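Transcription termination factor FttA (PDB 3AF6) probably terminates archaeal transcription by cutting nascent RNA at the polymerase exit channel, as a zinc-dependent endonuclease and 5'-3' exonuclease of the metallo-beta-lactamase superfamily. Local coordinates at residues E183-I189 and I355-H360. Sequence-based numbering, arbitrary orientation.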
loop_
_atom_site.group_PDB
_atom_site.type_symbol
_atom_site.label_atom_id
_atom_site.label_comp_id
_atom_site.label_asym_id
_atom_site.label_seq_id
_atom_site.Cartn_x
_atom_site.Cartn_y
_atom_site.Cartn_z
ATOM N N GLU A 183 17.290 -1.109 -24.087
ATOM C CA GLU A 183 17.988 -1.004 -22.805
ATOM C C GLU A 183 19.074 0.040 -22.918
ATOM O O GLU A 183 19.895 0.002 -23.828
ATOM C CB GLU A 183 18.595 -2.346 -22.378
ATOM C CG GLU A 183 17.557 -3.367 -21.914
ATOM C CD GLU A 183 18.142 -4.458 -21.006
ATOM O OE1 GLU A 183 19.154 -5.094 -21.392
ATOM O OE2 GLU A 183 17.576 -4.682 -19.908
ATOM N N TYR A 184 19.074 0.970 -21.977
ATOM C CA TYR A 184 20.014 2.070 -21.997
ATOM C C TYR A 184 20.933 2.143 -20.784
ATOM O O TYR A 184 20.529 1.846 -19.668
ATOM C CB TYR A 184 19.211 3.367 -22.130
ATOM C CG TYR A 184 20.025 4.629 -22.178
ATOM C CD1 TYR A 184 21.020 4.800 -23.141
ATOM C CD2 TYR A 184 19.770 5.677 -21.295
ATOM C CE1 TYR A 184 21.740 5.999 -23.227
ATOM C CE2 TYR A 184 20.479 6.874 -21.369
ATOM C CZ TYR A 184 21.462 7.032 -22.341
ATOM O OH TYR A 184 22.151 8.219 -22.448
ATOM N N LYS A 185 22.177 2.543 -21.017
ATOM C CA LYS A 185 23.147 2.686 -19.942
ATOM C C LYS A 185 23.252 4.185 -19.675
ATOM O O LYS A 185 23.869 4.925 -20.443
ATOM C CB LYS A 185 24.507 2.122 -20.362
ATOM C CG LYS A 185 25.557 2.146 -19.261
ATOM C CD LYS A 185 26.916 1.669 -19.771
ATOM C CE LYS A 185 27.993 1.787 -18.691
ATOM N NZ LYS A 185 29.286 1.133 -19.077
ATOM N N SER A 186 22.630 4.610 -18.580
ATOM C CA SER A 186 22.580 6.008 -18.164
ATOM C C SER A 186 23.931 6.716 -18.000
ATOM O O SER A 186 24.915 6.118 -17.546
ATOM C CB SER A 186 21.809 6.107 -16.844
ATOM O OG SER A 186 20.628 5.322 -16.866
ATOM N N ARG A 187 23.960 7.999 -18.358
ATOM C CA ARG A 187 25.167 8.812 -18.229
ATOM C C ARG A 187 25.316 9.302 -16.789
ATOM O O ARG A 187 26.427 9.567 -16.323
ATOM C CB ARG A 187 25.112 10.016 -19.168
ATOM C CG ARG A 187 25.319 9.687 -20.638
ATOM C CD ARG A 187 25.297 10.961 -21.486
ATOM N NE ARG A 187 26.310 10.936 -22.541
ATOM C CZ ARG A 187 26.048 10.978 -23.847
ATOM N NH1 ARG A 187 24.794 11.050 -24.285
ATOM N NH2 ARG A 187 27.049 10.946 -24.719
ATOM N N TRP A 188 24.190 9.446 -16.094
ATOM C CA TRP A 188 24.210 9.886 -14.702
ATOM C C TRP A 188 22.920 9.512 -13.975
ATOM O O TRP A 188 21.931 9.139 -14.598
ATOM C CB TRP A 188 24.474 11.407 -14.588
ATOM C CG TRP A 188 23.663 12.291 -15.507
ATOM C CD1 TRP A 188 24.068 12.825 -16.704
ATOM C CD2 TRP A 188 22.328 12.763 -15.293
ATOM N NE1 TRP A 188 23.070 13.601 -17.243
ATOM C CE2 TRP A 188 21.991 13.583 -16.400
ATOM C CE3 TRP A 188 21.380 12.575 -14.277
ATOM C CZ2 TRP A 188 20.743 14.215 -16.517
ATOM C CZ3 TRP A 188 20.135 13.202 -14.393
ATOM C CH2 TRP A 188 19.830 14.014 -15.504
ATOM N N ILE A 189 22.943 9.615 -12.653
ATOM C CA ILE A 189 21.792 9.265 -11.830
ATOM C C ILE A 189 21.790 10.172 -10.605
ATOM O O ILE A 189 22.810 10.294 -9.939
ATOM C CB ILE A 189 21.897 7.789 -11.347
ATOM C CG1 ILE A 189 22.012 6.844 -12.545
ATOM C CG2 ILE A 189 20.688 7.429 -10.491
ATOM C CD1 ILE A 189 22.553 5.482 -12.184
ATOM N N ILE A 355 19.064 0.379 -12.211
ATOM C CA ILE A 355 19.276 1.408 -13.234
ATOM C C ILE A 355 20.412 1.068 -14.193
ATOM O O ILE A 355 21.498 0.671 -13.768
ATOM C CB ILE A 355 19.561 2.775 -12.591
ATOM C CG1 ILE A 355 18.444 3.119 -11.610
ATOM C CG2 ILE A 355 19.647 3.848 -13.667
ATOM C CD1 ILE A 355 18.686 4.389 -10.823
ATOM N N GLY A 356 20.162 1.261 -15.489
ATOM C CA GLY A 356 21.153 0.918 -16.495
ATOM C C GLY A 356 21.096 -0.597 -16.520
ATOM O O GLY A 356 20.173 -1.183 -15.936
ATOM N N ASN A 357 22.025 -1.261 -17.186
ATOM C CA ASN A 357 21.976 -2.714 -17.144
ATOM C C ASN A 357 23.129 -3.171 -16.263
ATOM O O ASN A 357 24.055 -3.838 -16.720
ATOM C CB ASN A 357 22.095 -3.327 -18.538
ATOM C CG ASN A 357 22.003 -4.853 -18.512
ATOM O OD1 ASN A 357 21.041 -5.424 -17.980
ATOM N ND2 ASN A 357 23.011 -5.521 -19.083
ATOM N N GLY A 358 23.068 -2.789 -14.991
ATOM C CA GLY A 358 24.111 -3.155 -14.055
ATOM C C GLY A 358 24.914 -1.943 -13.639
ATOM O O GLY A 358 25.920 -2.058 -12.940
ATOM N N LEU A 359 24.460 -0.772 -14.067
ATOM C CA LEU A 359 25.140 0.471 -13.746
ATOM C C LEU A 359 25.079 0.835 -12.264
ATOM O O LEU A 359 26.110 1.094 -11.644
ATOM C CB LEU A 359 24.556 1.613 -14.575
ATOM C CG LEU A 359 25.205 2.983 -14.344
ATOM C CD1 LEU A 359 26.714 2.896 -14.630
ATOM C CD2 LEU A 359 24.543 4.026 -15.248
ATOM N N HIS A 360 23.875 0.855 -11.699
ATOM C CA HIS A 360 23.702 1.218 -10.294
ATOM C C HIS A 360 22.367 0.709 -9.765
ATOM O O HIS A 360 21.384 0.619 -10.511
ATOM C CB HIS A 360 23.747 2.738 -10.144
ATOM C CG HIS A 360 23.931 3.207 -8.735
ATOM N ND1 HIS A 360 25.172 3.471 -8.195
ATOM C CD2 HIS A 360 23.035 3.473 -7.757
ATOM C CE1 HIS A 360 25.032 3.880 -6.949
ATOM N NE2 HIS A 360 23.746 3.891 -6.658
#
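I189 buries more of its surface here than any other residue, touching the turn 355-360 chiefly through CD1. CG1, beside the backbone N (chi1 -57°), carries CD1 inward. There CD1 lies 3.6 Å from I355 CG2 and equally close to H360 CB, with L359 CD2 slightly farther off. I189 and I355 meet tip to tip, and I189 CG2 also reaches I355 CD1. The pair opposite I355, L359 and H360, forms a classic beta bulge, consistent with both side chains lying on the I189 side. Leucine suits its place because CD2 can also lie against S186 CB, 3.8 Å away.

Polar contacts are sparser. Y184 O receives a nearly straight CA-H...O contact from G356 CA (3.4 Å, 168° at the hydrogen); the positive phi there favours glycine. S186 is small enough to sit close to the turn, and its OG, over I355 CG2, hydrogen-bonds to D334. The E183 carboxylate passes the N357 amide obliquely, without a bond between them; glutamate suits the place through its OE2 salt bridge to R336.

The contact thus joins the loop after helix 164-178 and the start of strand 189-193, in one metallo-beta-lactamase sheet, to the hairpin end of strands 349-355 and 360-364 in the other.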